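Local atomic coordinates of arylsulfatase (Pseudoalteromonas sp. MB47, PDB entry 7AJ0), a protein that probably removes sulfate groups from the algal polysaccharide fucoidan, as a calcium-binding, exo-acting member of the sulfatase family that assembles into a hexamer. Residues T103-P115 with G373-L385. Sequence-based numbering, arbitrary orientation.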
loop_
_atom_site.group_PDB
_atom_site.type_symbol
_atom_site.label_atom_id
_atom_site.label_comp_id
_atom_site.label_asym_id
_atom_site.label_seq_id
_atom_site.Cartn_x
_atom_site.Cartn_y
_atom_site.Cartn_z
ATOM N N THR A 103 16.423 -19.043 -20.132
ATOM C CA THR A 103 16.662 -19.207 -21.562
ATOM C C THR A 103 17.352 -17.987 -22.154
ATOM O O THR A 103 18.214 -18.116 -23.031
ATOM C CB THR A 103 15.340 -19.471 -22.287
ATOM O OG1 THR A 103 14.742 -20.667 -21.774
ATOM C CG2 THR A 103 15.567 -19.615 -23.785
ATOM N N SER A 104 16.985 -16.792 -21.686
ATOM C CA SER A 104 17.556 -15.572 -22.243
ATOM C C SER A 104 19.035 -15.443 -21.900
ATOM O O SER A 104 19.842 -15.057 -22.754
ATOM C CB SER A 104 16.774 -14.360 -21.738
ATOM O OG SER A 104 15.487 -14.309 -22.330
ATOM N N SER A 105 19.408 -15.767 -20.662
ATOM C CA SER A 105 20.806 -15.667 -20.260
ATOM C C SER A 105 21.663 -16.732 -20.934
ATOM O O SER A 105 22.819 -16.475 -21.285
ATOM C CB SER A 105 20.921 -15.787 -18.742
ATOM O OG SER A 105 20.448 -14.619 -18.102
ATOM N N ARG A 106 21.122 -17.936 -21.108
ATOM C CA ARG A 106 21.907 -19.014 -21.699
ATOM C C ARG A 106 22.076 -18.825 -23.198
ATOM O O ARG A 106 23.114 -19.202 -23.754
ATOM C CB ARG A 106 21.253 -20.352 -21.368
ATOM C CG ARG A 106 21.457 -20.731 -19.912
ATOM C CD ARG A 106 20.335 -21.574 -19.343
ATOM N NE ARG A 106 20.435 -21.614 -17.885
ATOM C CZ ARG A 106 21.330 -22.337 -17.219
ATOM N NH1 ARG A 106 22.201 -23.089 -17.878
ATOM N NH2 ARG A 106 21.354 -22.308 -15.894
ATOM N N ALA A 107 21.082 -18.236 -23.863
ATOM C CA ALA A 107 21.261 -17.836 -25.253
ATOM C C ALA A 107 22.363 -16.789 -25.378
ATOM O O ALA A 107 23.225 -16.876 -26.259
ATOM C CB ALA A 107 19.943 -17.302 -25.817
ATOM N N ALA A 108 22.350 -15.787 -24.498
ATOM C CA ALA A 108 23.362 -14.738 -24.571
ATOM C C ALA A 108 24.758 -15.312 -24.378
ATOM O O ALA A 108 25.709 -14.901 -25.054
ATOM C CB ALA A 108 23.073 -13.663 -23.524
ATOM N N LEU A 109 24.899 -16.271 -23.465
ATOM C CA LEU A 109 26.205 -16.857 -23.198
ATOM C C LEU A 109 26.714 -17.673 -24.378
ATOM O O LEU A 109 27.930 -17.840 -24.529
ATOM C CB LEU A 109 26.132 -17.729 -21.947
ATOM C CG LEU A 109 27.373 -18.541 -21.588
ATOM C CD1 LEU A 109 28.509 -17.627 -21.163
ATOM C CD2 LEU A 109 27.033 -19.540 -20.492
ATOM N N THR A 110 25.817 -18.188 -25.218
ATOM C CA THR A 110 26.210 -19.072 -26.310
ATOM C C THR A 110 25.977 -18.463 -27.688
ATOM O O THR A 110 26.068 -19.180 -28.690
ATOM C CB THR A 110 25.462 -20.407 -26.210
ATOM O OG1 THR A 110 24.049 -20.176 -26.288
ATOM C CG2 THR A 110 25.795 -21.106 -24.902
ATOM N N THR A 111 25.684 -17.164 -27.766
ATOM C CA THR A 111 25.549 -16.501 -29.055
ATOM C C THR A 111 26.188 -15.122 -29.104
ATOM O O THR A 111 26.248 -14.540 -30.191
ATOM C CB THR A 111 24.071 -16.359 -29.448
ATOM O OG1 THR A 111 23.414 -15.454 -28.551
ATOM C CG2 THR A 111 23.369 -17.709 -29.411
ATOM N N GLY A 112 26.668 -14.579 -27.987
ATOM C CA GLY A 112 27.185 -13.227 -27.982
ATOM C C GLY A 112 26.151 -12.168 -28.270
ATOM O O GLY A 112 26.510 -11.035 -28.599
ATOM N N ARG A 113 24.870 -12.498 -28.133
ATOM C CA ARG A 113 23.799 -11.651 -28.635
ATOM C C ARG A 113 22.647 -11.600 -27.648
ATOM O O ARG A 113 22.200 -12.639 -27.154
ATOM C CB ARG A 113 23.307 -12.168 -29.995
ATOM C CG ARG A 113 24.113 -11.644 -31.163
ATOM C CD ARG A 113 24.101 -12.585 -32.348
ATOM N NE ARG A 113 22.759 -12.880 -32.844
ATOM C CZ ARG A 113 22.024 -12.047 -33.574
ATOM N NH1 ARG A 113 22.485 -10.843 -33.883
ATOM N NH2 ARG A 113 20.821 -12.419 -33.990
ATOM N N LEU A 114 22.182 -10.393 -27.359
ATOM C CA LEU A 114 20.956 -10.241 -26.593
ATOM C C LEU A 114 19.857 -11.084 -27.234
ATOM O O LEU A 114 19.721 -11.091 -28.464
ATOM C CB LEU A 114 20.547 -8.770 -26.540
ATOM C CG LEU A 114 21.434 -7.885 -25.662
ATOM C CD1 LEU A 114 21.156 -6.416 -25.925
ATOM C CD2 LEU A 114 21.226 -8.216 -24.190
ATOM N N PRO A 115 19.069 -11.818 -26.445
ATOM C CA PRO A 115 18.119 -12.768 -27.048
ATOM C C PRO A 115 17.015 -12.115 -27.863
ATOM O O PRO A 115 16.367 -12.810 -28.656
ATOM C CB PRO A 115 17.549 -13.524 -25.838
ATOM C CG PRO A 115 17.847 -12.670 -24.657
ATOM C CD PRO A 115 19.089 -11.899 -24.972
ATOM N N GLY A 373 34.160 -3.306 -12.486
ATOM C CA GLY A 373 33.950 -2.939 -13.874
ATOM C C GLY A 373 32.821 -3.728 -14.512
ATOM O O GLY A 373 32.582 -4.892 -14.195
ATOM N N LEU A 374 32.122 -3.076 -15.437
ATOM C CA LEU A 374 30.942 -3.679 -16.038
ATOM C C LEU A 374 31.327 -4.864 -16.916
ATOM O O LEU A 374 32.270 -4.798 -17.705
ATOM C CB LEU A 374 30.183 -2.648 -16.871
ATOM C CG LEU A 374 29.601 -1.443 -16.132
ATOM C CD1 LEU A 374 28.759 -0.605 -17.095
ATOM C CD2 LEU A 374 28.780 -1.874 -14.931
ATOM N N MET A 375 30.581 -5.960 -16.773
ATOM C CA MET A 375 30.791 -7.141 -17.600
ATOM C C MET A 375 29.464 -7.863 -17.773
ATOM O O MET A 375 28.581 -7.788 -16.916
ATOM C CB MET A 375 31.839 -8.078 -16.993
ATOM C CG MET A 375 32.144 -9.282 -17.867
ATOM S SD MET A 375 33.817 -9.911 -17.657
ATOM C CE MET A 375 33.736 -11.409 -18.643
ATOM N N ASP A 376 29.341 -8.571 -18.894
ATOM C CA ASP A 376 28.099 -9.190 -19.336
ATOM C C ASP A 376 28.352 -10.663 -19.621
ATOM O O ASP A 376 29.493 -11.091 -19.804
ATOM C CB ASP A 376 27.567 -8.474 -20.595
ATOM C CG ASP A 376 26.103 -8.767 -20.876
ATOM O OD1 ASP A 376 25.747 -9.947 -21.078
ATOM O OD2 ASP A 376 25.306 -7.805 -20.903
ATOM N N LEU A 377 27.271 -11.449 -19.654
ATOM C CA LEU A 377 27.403 -12.841 -20.074
ATOM C C LEU A 377 27.848 -12.942 -21.530
ATOM O O LEU A 377 28.581 -13.870 -21.893
ATOM C CB LEU A 377 26.087 -13.592 -19.887
ATOM C CG LEU A 377 25.745 -14.095 -18.484
ATOM C CD1 LEU A 377 24.385 -14.787 -18.506
ATOM C CD2 LEU A 377 26.813 -15.029 -17.944
ATOM N N THR A 378 27.409 -12.014 -22.382
ATOM C CA THR A 378 27.881 -12.011 -23.759
ATOM C C THR A 378 29.376 -11.722 -23.845
ATOM O O THR A 378 30.004 -12.063 -24.852
ATOM C CB THR A 378 27.116 -10.983 -24.593
ATOM O OG1 THR A 378 27.276 -9.680 -24.018
ATOM C CG2 THR A 378 25.638 -11.333 -24.655
ATOM N N ASP A 379 29.955 -11.103 -22.812
ATOM C CA ASP A 379 31.388 -10.838 -22.819
ATOM C C ASP A 379 32.195 -12.116 -22.616
ATOM O O ASP A 379 33.329 -12.213 -23.096
ATOM C CB ASP A 379 31.740 -9.810 -21.742
ATOM C CG ASP A 379 31.108 -8.453 -22.002
ATOM O OD1 ASP A 379 30.664 -8.211 -23.143
ATOM O OD2 ASP A 379 31.065 -7.626 -21.065
ATOM N N ILE A 380 31.638 -13.097 -21.904
ATOM C CA ILE A 380 32.304 -14.392 -21.792
ATOM C C ILE A 380 32.392 -15.049 -23.163
ATOM O O ILE A 380 33.430 -15.605 -23.544
ATOM C CB ILE A 380 31.567 -15.291 -20.783
ATOM C CG1 ILE A 380 31.565 -14.643 -19.397
ATOM C CG2 ILE A 380 32.218 -16.669 -20.732
ATOM C CD1 ILE A 380 30.603 -15.288 -18.413
ATOM N N TYR A 381 31.297 -14.995 -23.924
ATOM C CA TYR A 381 31.292 -15.522 -25.284
ATOM C C TYR A 381 32.364 -14.853 -26.132
ATOM O O TYR A 381 33.193 -15.528 -26.752
ATOM C CB TYR A 381 29.899 -15.320 -25.886
ATOM C CG TYR A 381 29.776 -15.563 -27.371
ATOM C CD1 TYR A 381 30.133 -14.582 -28.287
ATOM C CD2 TYR A 381 29.268 -16.758 -27.857
ATOM C CE1 TYR A 381 30.007 -14.792 -29.640
ATOM C CE2 TYR A 381 29.139 -16.978 -29.211
ATOM C CZ TYR A 381 29.510 -15.992 -30.097
ATOM O OH TYR A 381 29.386 -16.207 -31.449
ATOM N N MET A 382 32.370 -13.519 -26.161
ATOM C CA MET A 382 33.306 -12.803 -27.022
ATOM C C MET A 382 34.739 -12.945 -26.530
ATOM O O MET A 382 35.672 -12.982 -27.340
ATOM C CB MET A 382 32.913 -11.330 -27.103
ATOM C CG MET A 382 33.398 -10.630 -28.364
ATOM S SD MET A 382 32.731 -11.365 -29.871
ATOM C CE MET A 382 30.999 -10.925 -29.752
ATOM N N THR A 383 34.936 -13.012 -25.212
ATOM C CA THR A 383 36.265 -13.279 -24.671
ATOM C C THR A 383 36.742 -14.672 -25.069
ATOM O O THR A 383 37.905 -14.855 -25.446
ATOM C CB THR A 383 36.240 -13.126 -23.147
ATOM O OG1 THR A 383 35.831 -11.792 -22.805
ATOM C CG2 THR A 383 37.608 -13.406 -22.545
ATOM N N SER A 384 35.851 -15.663 -25.004
ATOM C CA SER A 384 36.214 -17.013 -25.424
ATOM C C SER A 384 36.645 -17.039 -26.885
ATOM O O SER A 384 37.625 -17.704 -27.238
ATOM C CB SER A 384 35.037 -17.964 -25.205
ATOM O OG SER A 384 34.708 -18.077 -23.832
ATOM N N LEU A 385 35.922 -16.325 -27.751
ATOM C CA LEU A 385 36.252 -16.348 -29.170
ATOM C C LEU A 385 37.623 -15.742 -29.436
ATOM O O LEU A 385 38.331 -16.183 -30.348
ATOM C CB LEU A 385 35.190 -15.605 -29.975
ATOM C CG LEU A 385 33.767 -16.162 -29.929
ATOM C CD1 LEU A 385 32.898 -15.440 -30.952
ATOM C CD2 LEU A 385 33.747 -17.663 -30.156
#
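Gly-112, with positive phi where the chain leaves helical geometry after 103-111, brings its CA to within 4.4 Å of the CA of Thr-378, and the axes of helices 103-111 and 377-385 approach to 7.0 Å, nearly parallel at 20°. The closest fit is a ring laid on backbone: Gly-112 CA sits 3.6 Å from the centroid of the Tyr-381 ring, a CH-pi contact over one face. With CG trans to the backbone N (chi1 169°), that face lies flat against the Thr-111 to Gly-112 peptide. Leu-385 CG lies over the opposite face, toward the rim; Tyr-381 OH is hydrogen-bonded to Val-139 O. Thr-378 CG2 lies 3.6 Å from Ala-108 CB. The Leu-109 and Ile-380 side chains cross at an angle, CD1 of Leu-109 3.9 Å from CG2 of Ile-380. Leu-377 CD1 meets Ser-105 CB at 3.6 Å; Ser-105 OG bonds to the carbonyl of the calcium ligand Asp-325. Asp-376 and Asp-379 form a capping box, Asp-376 N donating to Asp-379 OD2 from above the carboxylate plane (2.9 Å); separately, Thr-378 N bonds to Asp-376 OD1 (3.0 Å). Without hydrogen bonds between segments, shape and dispersion set helix 102-111, begun by calcium ligand Cys-102, against helix 377-387, which follows central-sheet strand 375-376.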